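Local coordinates for Mgp-operon protein 3 (Mycoplasma pneumoniae, PDB 6RJ1), which probably acts as a surface-exposed adhesin that works with protein P1 in attaching the bacterium to host cells, with sugars likely involved in recognition, at residues S1-Y6 / Y17-T21; F508-Q512 / R689-L693; A578-T582 / G600-N606; D937-V942 / V953-N958. One frame throughout, in Å; residues are numbered along the deposited sequence.

Contact 1 (S1-Y6 / Y17-T21); sequences SLANTY and YTPFT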
loop_
_atom_site.group_PDB
_atom_site.type_symbol
_atom_site.label_atom_id
_atom_site.label_comp_id
_atom_site.label_asym_id
_atom_site.label_seq_id
_atom_site.Cartn_x
_atom_site.Cartn_y
_atom_site.Cartn_z
ATOM N N SER A 1 -22.135 15.001 -27.926
ATOM C CA SER A 1 -23.032 16.145 -28.081
ATOM C C SER A 1 -22.352 17.434 -27.601
ATOM O O SER A 1 -21.441 17.373 -26.775
ATOM C CB SER A 1 -24.325 15.903 -27.301
ATOM O OG SER A 1 -25.265 16.956 -27.440
ATOM N N LEU A 2 -22.786 18.596 -28.127
ATOM C CA LEU A 2 -22.257 19.894 -27.704
ATOM C C LEU A 2 -22.748 20.236 -26.304
ATOM O O LEU A 2 -22.013 20.849 -25.529
ATOM C CB LEU A 2 -22.651 21.007 -28.672
ATOM C CG LEU A 2 -21.669 21.270 -29.775
ATOM C CD1 LEU A 2 -22.381 21.388 -31.105
ATOM C CD2 LEU A 2 -20.819 22.474 -29.461
ATOM N N ALA A 3 -23.986 19.813 -25.978
ATOM C CA ALA A 3 -24.639 20.021 -24.687
ATOM C C ALA A 3 -23.896 19.305 -23.550
ATOM O O ALA A 3 -24.062 19.685 -22.386
ATOM C CB ALA A 3 -26.093 19.566 -24.756
ATOM N N ASN A 4 -23.050 18.310 -23.888
ATOM C CA ASN A 4 -22.255 17.578 -22.910
ATOM C C ASN A 4 -21.131 18.474 -22.316
ATOM O O ASN A 4 -20.720 19.454 -22.947
ATOM C CB ASN A 4 -21.755 16.225 -23.492
ATOM C CG ASN A 4 -20.347 16.128 -24.064
ATOM O OD1 ASN A 4 -19.729 17.102 -24.518
ATOM N ND2 ASN A 4 -19.817 14.910 -24.082
ATOM N N THR A 5 -20.688 18.161 -21.082
ATOM C CA THR A 5 -19.656 18.904 -20.353
ATOM C C THR A 5 -18.689 17.937 -19.705
ATOM O O THR A 5 -19.083 16.827 -19.352
ATOM C CB THR A 5 -20.282 19.833 -19.293
ATOM O OG1 THR A 5 -21.195 19.084 -18.490
ATOM C CG2 THR A 5 -20.968 21.066 -19.902
ATOM N N TYR A 6 -17.422 18.360 -19.550
ATOM C CA TYR A 6 -16.350 17.578 -18.922
ATOM C C TYR A 6 -15.890 18.326 -17.681
ATOM O O TYR A 6 -15.574 19.511 -17.771
ATOM C CB TYR A 6 -15.153 17.370 -19.882
ATOM C CG TYR A 6 -15.519 16.796 -21.232
ATOM C CD1 TYR A 6 -15.564 15.420 -21.439
ATOM C CD2 TYR A 6 -15.820 17.629 -22.310
ATOM C CE1 TYR A 6 -15.917 14.886 -22.681
ATOM C CE2 TYR A 6 -16.174 17.107 -23.556
ATOM C CZ TYR A 6 -16.218 15.733 -23.736
ATOM O OH TYR A 6 -16.564 15.209 -24.957
ATOM N N TYR A 17 -16.136 22.060 -18.597
ATOM C CA TYR A 17 -15.578 22.445 -19.885
ATOM C C TYR A 17 -16.479 21.942 -21.004
ATOM O O TYR A 17 -16.976 20.814 -20.938
ATOM C CB TYR A 17 -14.145 21.914 -20.047
ATOM C CG TYR A 17 -13.114 22.745 -19.319
ATOM C CD1 TYR A 17 -12.845 22.534 -17.971
ATOM C CD2 TYR A 17 -12.406 23.744 -19.976
ATOM C CE1 TYR A 17 -11.880 23.284 -17.298
ATOM C CE2 TYR A 17 -11.444 24.506 -19.313
ATOM C CZ TYR A 17 -11.187 24.277 -17.972
ATOM O OH TYR A 17 -10.248 25.032 -17.311
ATOM N N THR A 18 -16.703 22.784 -22.020
ATOM C CA THR A 18 -17.527 22.437 -23.174
ATOM C C THR A 18 -16.669 21.724 -24.235
ATOM O O THR A 18 -15.445 21.886 -24.213
ATOM C CB THR A 18 -18.185 23.704 -23.755
ATOM O OG1 THR A 18 -17.181 24.588 -24.267
ATOM C CG2 THR A 18 -19.093 24.404 -22.763
ATOM N N PRO A 19 -17.266 21.003 -25.222
ATOM C CA PRO A 19 -16.439 20.405 -26.283
ATOM C C PRO A 19 -15.824 21.458 -27.238
ATOM O O PRO A 19 -15.212 21.098 -28.236
ATOM C CB PRO A 19 -17.401 19.430 -26.966
ATOM C CG PRO A 19 -18.730 20.030 -26.777
ATOM C CD PRO A 19 -18.700 20.712 -25.441
ATOM N N PHE A 20 -15.963 22.760 -26.902
ATOM C CA PHE A 20 -15.337 23.887 -27.588
ATOM C C PHE A 20 -14.004 24.204 -26.887
ATOM O O PHE A 20 -13.313 25.138 -27.289
ATOM C CB PHE A 20 -16.231 25.125 -27.518
ATOM C CG PHE A 20 -17.284 25.256 -28.582
ATOM C CD1 PHE A 20 -16.962 25.109 -29.927
ATOM C CD2 PHE A 20 -18.582 25.615 -28.251
ATOM C CE1 PHE A 20 -17.935 25.263 -30.915
ATOM C CE2 PHE A 20 -19.552 25.787 -29.238
ATOM C CZ PHE A 20 -19.222 25.622 -30.566
ATOM N N THR A 21 -13.671 23.430 -25.816
ATOM C CA THR A 21 -12.469 23.461 -24.949
ATOM C C THR A 21 -12.474 24.650 -23.952
ATOM O O THR A 21 -11.477 24.866 -23.254
ATOM C CB THR A 21 -11.130 23.365 -25.748
ATOM O OG1 THR A 21 -10.825 24.606 -26.377
ATOM C CG2 THR A 21 -11.126 22.243 -26.782
#
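The ring of Phe-20 takes a methyl group on one face: Leu-2 CD2 stands 3.5 Å above the Phe-20 ring plane, offset toward the rim, close to CE2 and CZ. It is a CH-pi contact, with CD2 3.9 Å from the ring centroid. The two tyrosines use their rims instead. Tyr-6 meets Pro-19 CA at its edge, near the ring plane, and Tyr-17 receives the carbonyl oxygen of Tyr-6 in the same manner. Pro-19 packs against the Tyr-6 edge and the backbone of Leu-2 and Asn-4. Its CD lies 3.3 Å from Leu-2 O and 3.4 Å from Asn-4 O, two backbone carbonyls neighbouring the same ring carbon, while Asn-4 OD1 passes obliquely by CG.

This is the open end of the hairpin made by strands 6-10 and 13-17. Tyr-6 and Tyr-17 form an antiparallel hydrogen-bonded pair, Tyr-6 N to Tyr-17 O at 2.9 Å and Tyr-17 N to Tyr-6 O at 2.7 Å. Just beyond, Thr-5 CA approaches Tyr-17 O as a CA-H...O contact. The second chain then leaves the ladder through a type I turn, Thr-18 to Thr-21, which presents Pro-19 and Phe-20 to the N-terminal residues; Thr-18 OG1 is tied to Thr-22 O.

In Tyr-6, CG is anti to the carbonyl carbon (chi1 -53°), and the ring runs back toward Asn-4, whose ND2 gives Tyr-6 OH a weak bond of 3.4 Å. Both tyrosine side chains touch Leu-933 of strand 928-933, whereas Leu-2 and Phe-20 lie at the surface, where they also touch a crystal neighbour.

Contact 2 (F508-Q512 / R689-L693); sequences FVENQ and RTDQL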
loop_
_atom_site.group_PDB
_atom_site.type_symbol
_atom_site.label_atom_id
_atom_site.label_comp_id
_atom_site.label_asym_id
_atom_site.label_seq_id
_atom_site.Cartn_x
_atom_site.Cartn_y
_atom_site.Cartn_z
ATOM N N PHE A 508 0.514 -17.986 6.369
ATOM C CA PHE A 508 1.816 -17.354 6.166
ATOM C C PHE A 508 1.850 -15.915 6.682
ATOM O O PHE A 508 2.768 -15.564 7.417
ATOM C CB PHE A 508 2.216 -17.388 4.681
ATOM C CG PHE A 508 3.055 -18.583 4.312
ATOM C CD1 PHE A 508 4.413 -18.619 4.605
ATOM C CD2 PHE A 508 2.488 -19.682 3.674
ATOM C CE1 PHE A 508 5.187 -19.724 4.264
ATOM C CE2 PHE A 508 3.263 -20.802 3.355
ATOM C CZ PHE A 508 4.601 -20.823 3.673
ATOM N N VAL A 509 0.840 -15.108 6.325
ATOM C CA VAL A 509 0.736 -13.701 6.716
ATOM C C VAL A 509 0.489 -13.594 8.216
ATOM O O VAL A 509 1.236 -12.897 8.908
ATOM C CB VAL A 509 -0.334 -12.936 5.880
ATOM C CG1 VAL A 509 -0.481 -11.484 6.334
ATOM C CG2 VAL A 509 -0.018 -13.005 4.385
ATOM N N GLU A 510 -0.538 -14.319 8.713
ATOM C CA GLU A 510 -0.976 -14.326 10.110
ATOM C C GLU A 510 0.048 -14.874 11.088
ATOM O O GLU A 510 0.105 -14.389 12.217
ATOM C CB GLU A 510 -2.313 -15.056 10.265
ATOM C CG GLU A 510 -3.506 -14.264 9.742
ATOM C CD GLU A 510 -4.873 -14.895 9.946
ATOM O OE1 GLU A 510 -4.943 -16.115 10.229
ATOM O OE2 GLU A 510 -5.879 -14.163 9.819
ATOM N N ASN A 511 0.844 -15.876 10.684
ATOM C CA ASN A 511 1.850 -16.458 11.574
ATOM C C ASN A 511 2.991 -15.496 11.848
ATOM O O ASN A 511 3.562 -15.512 12.934
ATOM C CB ASN A 511 2.356 -17.814 11.066
ATOM C CG ASN A 511 1.328 -18.908 11.143
ATOM O OD1 ASN A 511 0.228 -18.736 11.693
ATOM N ND2 ASN A 511 1.655 -20.060 10.571
ATOM N N GLN A 512 3.291 -14.626 10.884
ATOM C CA GLN A 512 4.355 -13.648 11.046
ATOM C C GLN A 512 3.881 -12.404 11.814
ATOM O O GLN A 512 4.719 -11.588 12.188
ATOM C CB GLN A 512 5.012 -13.308 9.695
ATOM C CG GLN A 512 6.519 -13.178 9.823
ATOM C CD GLN A 512 7.261 -13.280 8.521
ATOM O OE1 GLN A 512 7.975 -12.356 8.129
ATOM N NE2 GLN A 512 7.146 -14.419 7.846
ATOM N N ARG A 689 5.484 -15.485 0.348
ATOM C CA ARG A 689 4.110 -15.487 0.800
ATOM C C ARG A 689 3.863 -14.357 1.812
ATOM O O ARG A 689 2.788 -14.296 2.404
ATOM C CB ARG A 689 3.754 -16.869 1.368
ATOM C CG ARG A 689 3.223 -17.888 0.352
ATOM C CD ARG A 689 4.261 -18.433 -0.624
ATOM N NE ARG A 689 5.400 -19.053 0.055
ATOM C CZ ARG A 689 5.477 -20.341 0.372
ATOM N NH1 ARG A 689 6.548 -20.814 0.996
ATOM N NH2 ARG A 689 4.484 -21.166 0.069
ATOM N N THR A 690 4.857 -13.445 1.988
ATOM C CA THR A 690 4.782 -12.315 2.928
ATOM C C THR A 690 5.346 -11.004 2.376
ATOM O O THR A 690 5.007 -9.935 2.883
ATOM C CB THR A 690 5.454 -12.650 4.283
ATOM O OG1 THR A 690 6.786 -13.137 4.083
ATOM C CG2 THR A 690 4.630 -13.598 5.145
ATOM N N ASP A 691 6.222 -11.076 1.369
ATOM C CA ASP A 691 6.853 -9.885 0.804
ATOM C C ASP A 691 6.365 -9.557 -0.598
ATOM O O ASP A 691 6.181 -10.464 -1.409
ATOM C CB ASP A 691 8.385 -10.008 0.855
ATOM C CG ASP A 691 8.923 -10.093 2.279
ATOM O OD1 ASP A 691 9.123 -9.028 2.902
ATOM O OD2 ASP A 691 9.134 -11.224 2.773
ATOM N N GLN A 692 6.146 -8.244 -0.875
ATOM C CA GLN A 692 5.694 -7.675 -2.157
ATOM C C GLN A 692 4.371 -8.316 -2.595
ATOM O O GLN A 692 4.201 -8.699 -3.759
ATOM C CB GLN A 692 6.782 -7.784 -3.250
ATOM C CG GLN A 692 8.178 -7.350 -2.829
ATOM C CD GLN A 692 8.482 -5.897 -3.065
ATOM O OE1 GLN A 692 7.711 -5.002 -2.738
ATOM N NE2 GLN A 692 9.646 -5.628 -3.625
ATOM N N LEU A 693 3.434 -8.433 -1.645
ATOM C CA LEU A 693 2.141 -9.063 -1.867
ATOM C C LEU A 693 1.026 -8.104 -2.261
ATOM O O LEU A 693 0.622 -7.246 -1.466
ATOM C CB LEU A 693 1.735 -9.883 -0.633
ATOM C CG LEU A 693 1.687 -11.404 -0.769
ATOM C CD1 LEU A 693 3.027 -11.991 -1.222
ATOM C CD2 LEU A 693 1.267 -12.023 0.543
#
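Two successive bends in the Arg-689 chain, chi2 72° and chi3 57°, fold it back on itself, and as a result both its first methylene and its guanidinium end up on the ring of Phe-508. Arg-689 CB stands over one face, 3.9 Å from the Phe-508 centroid and closest to CG. The far end of the ring is met by the guanidinium, whose CZ lies 4.0 Å from the same centroid in an off-centre cation-pi contact. The two planes are 37° apart, so the groups lean together rather than stack flat; Phe-508 CZ sits over one face of the guanidinium.

Thr-690 reaches the helix with its methyl. CG2 is anti to the carbonyl carbon and comes within 3.5 Å of Phe-508 O, while the Gln-512 side chain crosses that of Thr-690 at about a right angle, NE2 lying 3.8 Å from Thr-690 CG2. Val-509 CG2 slides past Leu-693 CD2 at 4.2 Å, and the same Val-509 methyl also touches Arg-689 O. In this way the C-terminal part of helix 503-511 is packed against the loop that runs into strand 693-699, both within the MgpC adhesin family region.

The polar ends of Arg-689, Thr-690 and Gln-512 have partners outside the two segments. Arg-689 NE bonds Thr-581 O, NH2 bonds Asn-597 O, and Thr-690 OG1 pairs with Thr-581 OG1; Gln-512 OE1 accepts from Trp-579 N. The backbone carbonyls hold the guanidinium in its orientation, and a buried positive charge is probably eased both by them and by the electron-rich face of Phe-508.

Contact 3 (A578-T582 / G600-N606); sequences AWSTT and GLNGPIN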
loop_
_atom_site.group_PDB
_atom_site.type_symbol
_atom_site.label_atom_id
_atom_site.label_comp_id
_atom_site.label_asym_id
_atom_site.label_seq_id
_atom_site.Cartn_x
_atom_site.Cartn_y
_atom_site.Cartn_z
ATOM N N ALA A 578 10.792 -11.289 11.864
ATOM C CA ALA A 578 10.356 -11.459 10.481
ATOM C C ALA A 578 11.325 -12.367 9.749
ATOM O O ALA A 578 12.517 -12.361 10.046
ATOM C CB ALA A 578 10.311 -10.105 9.792
ATOM N N TRP A 579 10.828 -13.140 8.780
ATOM C CA TRP A 579 11.673 -14.051 8.013
ATOM C C TRP A 579 11.138 -14.264 6.602
ATOM O O TRP A 579 9.941 -14.061 6.351
ATOM C CB TRP A 579 11.828 -15.398 8.744
ATOM C CG TRP A 579 10.515 -16.073 9.009
ATOM C CD1 TRP A 579 9.826 -16.886 8.158
ATOM C CD2 TRP A 579 9.691 -15.910 10.171
ATOM N NE1 TRP A 579 8.619 -17.233 8.713
ATOM C CE2 TRP A 579 8.510 -16.649 9.951
ATOM C CE3 TRP A 579 9.829 -15.198 11.377
ATOM C CZ2 TRP A 579 7.492 -16.733 10.911
ATOM C CZ3 TRP A 579 8.801 -15.246 12.305
ATOM C CH2 TRP A 579 7.665 -16.032 12.083
ATOM N N SER A 580 12.025 -14.705 5.692
ATOM C CA SER A 580 11.720 -15.017 4.299
ATOM C C SER A 580 10.773 -16.227 4.227
ATOM O O SER A 580 11.027 -17.255 4.879
ATOM C CB SER A 580 13.013 -15.323 3.547
ATOM O OG SER A 580 12.762 -15.894 2.273
ATOM N N THR A 581 9.686 -16.096 3.446
ATOM C CA THR A 581 8.693 -17.163 3.275
ATOM C C THR A 581 8.682 -17.725 1.856
ATOM O O THR A 581 7.666 -18.264 1.417
ATOM C CB THR A 581 7.311 -16.693 3.699
ATOM O OG1 THR A 581 6.923 -15.583 2.891
ATOM C CG2 THR A 581 7.229 -16.373 5.172
ATOM N N THR A 582 9.812 -17.610 1.146
ATOM C CA THR A 582 9.947 -18.095 -0.224
ATOM C C THR A 582 9.854 -19.619 -0.256
ATOM O O THR A 582 10.481 -20.287 0.564
ATOM C CB THR A 582 11.240 -17.545 -0.845
ATOM O OG1 THR A 582 11.204 -16.121 -0.750
ATOM C CG2 THR A 582 11.428 -17.964 -2.299
ATOM N N GLY A 600 9.058 -21.790 5.514
ATOM C CA GLY A 600 8.908 -20.570 6.302
ATOM C C GLY A 600 7.529 -20.300 6.861
ATOM O O GLY A 600 7.269 -19.182 7.305
ATOM N N LEU A 601 6.636 -21.315 6.866
ATOM C CA LEU A 601 5.261 -21.199 7.346
ATOM C C LEU A 601 5.152 -20.701 8.777
ATOM O O LEU A 601 4.405 -19.751 9.038
ATOM C CB LEU A 601 4.485 -22.522 7.159
ATOM C CG LEU A 601 2.998 -22.558 7.576
ATOM C CD1 LEU A 601 2.169 -21.508 6.833
ATOM C CD2 LEU A 601 2.405 -23.944 7.370
ATOM N N ASN A 602 5.896 -21.338 9.696
ATOM C CA ASN A 602 5.846 -21.003 11.112
ATOM C C ASN A 602 7.068 -20.241 11.632
ATOM O O ASN A 602 6.981 -19.631 12.691
ATOM C CB ASN A 602 5.601 -22.264 11.935
ATOM C CG ASN A 602 4.375 -23.036 11.522
ATOM O OD1 ASN A 602 3.228 -22.554 11.610
ATOM N ND2 ASN A 602 4.599 -24.262 11.069
ATOM N N GLY A 603 8.180 -20.284 10.902
ATOM C CA GLY A 603 9.415 -19.628 11.312
ATOM C C GLY A 603 10.470 -19.612 10.231
ATOM O O GLY A 603 10.206 -20.058 9.110
ATOM N N PRO A 604 11.689 -19.113 10.534
ATOM C CA PRO A 604 12.736 -19.033 9.493
ATOM C C PRO A 604 13.222 -20.377 8.927
ATOM O O PRO A 604 13.073 -21.419 9.567
ATOM C CB PRO A 604 13.872 -18.262 10.181
ATOM C CG PRO A 604 13.281 -17.656 11.388
ATOM C CD PRO A 604 12.156 -18.542 11.811
ATOM N N ILE A 605 13.787 -20.342 7.704
ATOM C CA ILE A 605 14.333 -21.501 6.985
ATOM C C ILE A 605 15.359 -21.069 5.929
ATOM O O ILE A 605 16.395 -21.710 5.776
ATOM C CB ILE A 605 13.220 -22.445 6.398
ATOM C CG1 ILE A 605 13.794 -23.841 6.014
ATOM C CG2 ILE A 605 12.431 -21.799 5.236
ATOM C CD1 ILE A 605 12.832 -24.981 6.085
ATOM N N ASN A 606 15.055 -19.993 5.199
ATOM C CA ASN A 606 15.877 -19.474 4.115
ATOM C C ASN A 606 17.089 -18.694 4.592
ATOM O O ASN A 606 17.071 -18.049 5.641
ATOM C CB ASN A 606 15.029 -18.654 3.129
ATOM C CG ASN A 606 13.938 -19.458 2.458
ATOM O OD1 ASN A 606 14.021 -20.680 2.307
ATOM N ND2 ASN A 606 12.883 -18.793 2.043
HETATM O O HOH W 1 13.263 -17.861 6.235
HETATM O O HOH W 2 14.816 -15.759 6.969
#
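Two loops on the flanks of helix 591-595, within the MgpC adhesin family region, come together where Trp-579 lies against Gly-603 and Pro-604. The indole is gripped both on a face and at its rim. Gly-603 CA is 3.7 Å from the centroid of the Trp-579 five-membered ring, as a CH-pi contact over the face, and the Pro-604 ring follows it over the same face, with its CD carbon making a longer CH-pi contact. Trp-579 CB meets Pro-604 CG at 3.8 Å, and the two side chains cross at about a right angle. At the rim, NE1 donates to Gly-600 O over 2.8 Å, the oxygen lying near the indole plane. Trp-579 CG sits between the backbone N and the carbonyl carbon (chi1 58°), which carries the indole over to the opposite loop.

Further along, Asn-606 bridges two residues with one nitrogen. ND2 donates to Ser-580 OG at 2.9 Å and to Thr-582 O at 3.2 Å; both acceptors lie in the amide plane and both bonds are almost straight, at 175° and 178°. Water 1 adds a link, giving a bond to Ser-580 O and accepting from Ile-605 N 2.9 Å away.

Outside the pair, Asn-606 OD1 accepts from Thr-619 N, and Ser-580 OG is bonded to Asp-671 OD2. With both amide hydrogens and the oxygen engaged, the Asn-606 side chain is fixed against a flip, and the buried indole N-H is paid for by a carbonyl; Asp-671 probably polarises the serine hydroxyl that Asn-606 grips.

Contact 4 (D937-V942 / V953-N958); sequences DEFSAV and VDIYKN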
loop_
_atom_site.group_PDB
_atom_site.type_symbol
_atom_site.label_atom_id
_atom_site.label_comp_id
_atom_site.label_asym_id
_atom_site.label_seq_id
_atom_site.Cartn_x
_atom_site.Cartn_y
_atom_site.Cartn_z
ATOM N N ASP A 937 -14.074 10.034 -30.218
ATOM C CA ASP A 937 -13.347 8.772 -30.333
ATOM C C ASP A 937 -12.036 8.995 -31.100
ATOM O O ASP A 937 -11.042 8.308 -30.837
ATOM C CB ASP A 937 -14.224 7.721 -31.052
ATOM C CG ASP A 937 -14.691 8.097 -32.458
ATOM O OD1 ASP A 937 -15.281 9.194 -32.620
ATOM O OD2 ASP A 937 -14.489 7.283 -33.388
ATOM N N GLU A 938 -12.051 9.979 -32.032
ATOM C CA GLU A 938 -10.940 10.344 -32.907
ATOM C C GLU A 938 -10.066 11.487 -32.383
ATOM O O GLU A 938 -8.906 11.556 -32.772
ATOM C CB GLU A 938 -11.452 10.703 -34.315
ATOM C CG GLU A 938 -12.197 9.589 -35.031
ATOM C CD GLU A 938 -12.216 9.667 -36.548
ATOM O OE1 GLU A 938 -12.325 10.789 -37.098
ATOM O OE2 GLU A 938 -12.133 8.592 -37.188
ATOM N N PHE A 939 -10.606 12.409 -31.569
ATOM C CA PHE A 939 -9.822 13.560 -31.104
ATOM C C PHE A 939 -9.883 13.852 -29.612
ATOM O O PHE A 939 -10.908 13.626 -28.967
ATOM C CB PHE A 939 -10.223 14.825 -31.871
ATOM C CG PHE A 939 -9.900 14.837 -33.343
ATOM C CD1 PHE A 939 -10.830 14.396 -34.280
ATOM C CD2 PHE A 939 -8.693 15.350 -33.802
ATOM C CE1 PHE A 939 -10.551 14.453 -35.651
ATOM C CE2 PHE A 939 -8.412 15.398 -35.172
ATOM C CZ PHE A 939 -9.341 14.947 -36.086
ATOM N N SER A 940 -8.789 14.421 -29.089
ATOM C CA SER A 940 -8.667 14.832 -27.699
ATOM C C SER A 940 -7.965 16.179 -27.601
ATOM O O SER A 940 -7.099 16.488 -28.420
ATOM C CB SER A 940 -7.943 13.772 -26.877
ATOM O OG SER A 940 -8.705 12.578 -26.841
ATOM N N ALA A 941 -8.377 16.995 -26.619
ATOM C CA ALA A 941 -7.820 18.323 -26.371
ATOM C C ALA A 941 -7.031 18.334 -25.071
ATOM O O ALA A 941 -7.471 17.763 -24.073
ATOM C CB ALA A 941 -8.924 19.356 -26.317
ATOM N N VAL A 942 -5.850 18.960 -25.097
ATOM C CA VAL A 942 -4.934 19.039 -23.960
ATOM C C VAL A 942 -4.782 20.516 -23.539
ATOM O O VAL A 942 -4.155 21.310 -24.248
ATOM C CB VAL A 942 -3.597 18.317 -24.301
ATOM C CG1 VAL A 942 -2.595 18.393 -23.157
ATOM C CG2 VAL A 942 -3.851 16.866 -24.688
ATOM N N VAL A 953 -4.563 25.384 -25.759
ATOM C CA VAL A 953 -5.229 24.139 -26.156
ATOM C C VAL A 953 -4.524 23.461 -27.332
ATOM O O VAL A 953 -4.343 24.068 -28.383
ATOM C CB VAL A 953 -6.751 24.324 -26.412
ATOM C CG1 VAL A 953 -7.416 23.002 -26.774
ATOM C CG2 VAL A 953 -7.444 24.949 -25.206
ATOM N N ASP A 954 -4.149 22.186 -27.142
ATOM C CA ASP A 954 -3.502 21.336 -28.140
ATOM C C ASP A 954 -4.478 20.233 -28.566
ATOM O O ASP A 954 -5.104 19.607 -27.710
ATOM C CB ASP A 954 -2.217 20.700 -27.558
ATOM C CG ASP A 954 -0.911 21.463 -27.747
ATOM O OD1 ASP A 954 -0.940 22.572 -28.339
ATOM O OD2 ASP A 954 0.144 20.946 -27.316
ATOM N N ILE A 955 -4.612 20.006 -29.882
ATOM C CA ILE A 955 -5.480 18.960 -30.431
ATOM C C ILE A 955 -4.621 17.775 -30.873
ATOM O O ILE A 955 -3.625 17.954 -31.576
ATOM C CB ILE A 955 -6.398 19.484 -31.582
ATOM C CG1 ILE A 955 -7.163 20.794 -31.196
ATOM C CG2 ILE A 955 -7.353 18.394 -32.102
ATOM C CD1 ILE A 955 -8.206 20.739 -29.986
ATOM N N TYR A 956 -5.031 16.567 -30.470
ATOM C CA TYR A 956 -4.362 15.317 -30.809
ATOM C C TYR A 956 -5.330 14.351 -31.502
ATOM O O TYR A 956 -6.508 14.298 -31.144
ATOM C CB TYR A 956 -3.782 14.674 -29.542
ATOM C CG TYR A 956 -2.568 15.383 -28.972
ATOM C CD1 TYR A 956 -2.708 16.524 -28.187
ATOM C CD2 TYR A 956 -1.286 14.871 -29.155
ATOM C CE1 TYR A 956 -1.598 17.161 -27.630
ATOM C CE2 TYR A 956 -0.168 15.501 -28.606
ATOM C CZ TYR A 956 -0.329 16.644 -27.836
ATOM O OH TYR A 956 0.761 17.268 -27.267
ATOM N N LYS A 957 -4.836 13.596 -32.499
ATOM C CA LYS A 957 -5.636 12.606 -33.212
ATOM C C LYS A 957 -5.430 11.232 -32.576
ATOM O O LYS A 957 -4.303 10.744 -32.506
ATOM C CB LYS A 957 -5.298 12.590 -34.702
ATOM C CG LYS A 957 -6.440 12.075 -35.569
ATOM C CD LYS A 957 -6.081 10.768 -36.265
ATOM C CE LYS A 957 -7.117 10.351 -37.282
ATOM N NZ LYS A 957 -8.344 9.802 -36.645
ATOM N N ASN A 958 -6.532 10.643 -32.081
ATOM C CA ASN A 958 -6.640 9.348 -31.405
ATOM C C ASN A 958 -6.759 8.203 -32.414
ATOM O O ASN A 958 -7.779 8.057 -33.091
ATOM C CB ASN A 958 -7.851 9.350 -30.448
ATOM C CG ASN A 958 -7.924 8.203 -29.456
ATOM O OD1 ASN A 958 -7.456 7.079 -29.692
ATOM N ND2 ASN A 958 -8.545 8.466 -28.315
#
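Phe-939 runs along its neighbour strand atom by atom: CB lies 3.8 Å from Tyr-956 O, CG keeps close to that same oxygen, and CD2 adds Ile-955 CG2 at 3.7 Å. Farther out, CE2 comes 3.9 Å from Lys-957 CG, and CZ at the tip still touches that methylene. With CG anti to the carbonyl carbon (chi1 -66°), the ring swings across the two residues obliquely.

The strands 939-945 and 952-959 form an antiparallel beta hairpin, the two middle strands of a four-stranded sheet. Phe-939 with Lys-957 and Ala-941 with Ile-955 are non-hydrogen-bonded pairs, and between them Ser-940 with Tyr-956 is a hydrogen-bonded one: Tyr-956 N to Ser-940 O at 2.9 Å, Ser-940 N to Tyr-956 O at 3.1 Å. Val-942 with Asp-954 forms the next hydrogen-bonded pair. On the face of Phe-939, Ala-941 and Ile-955, helix 967-974 packs through Leu-969 and Val-973. On the other, Val-942 CG2 touches Tyr-956 CD1 at 3.7 Å, with Phe-963 beside that ring.

At the Glu-938 end, Lys-957 bends at chi2 and chi4 so that its amine lies next to Glu-938; OE2 and NZ are 4.0 Å apart, beyond a salt bridge, and the chains point the same way. Asn-958 N donates to Glu-938 O, while Asn-958 OD1 accepts from Gly-961 N. Asp-954, at the other end, forms salt bridges from OD1 with Lys-965 and Lys-974, which would probably keep the buried carboxylate ionised, Lys-974 adding a charged link to helix 967-974 beside the apolar packing and Lys-965 one to strand 962-965.

In the fold
From the N terminus, contact 1 closes the small hairpin of strands 6-10 and 13-17, and the chain then runs for nearly 490 residues before contact 2 opens at 508-512. That long loop, shut at 689-693, holds contact 3 nested inside it, and the two touch: Arg-689 and Thr-690 bond Thr-581, tying the loop before strand 693-699 to the loop that precedes helix 591-595. Contact 4 comes last, a hairpin near the C terminus. Contacts 1 and 4, far apart in sequence, meet where Thr-21 packs on Ala-941 and Val-953, so the chain's beginning and end are brought together. Contact 3 lies across the chain's centre, about 57 Å between centres from contact 1.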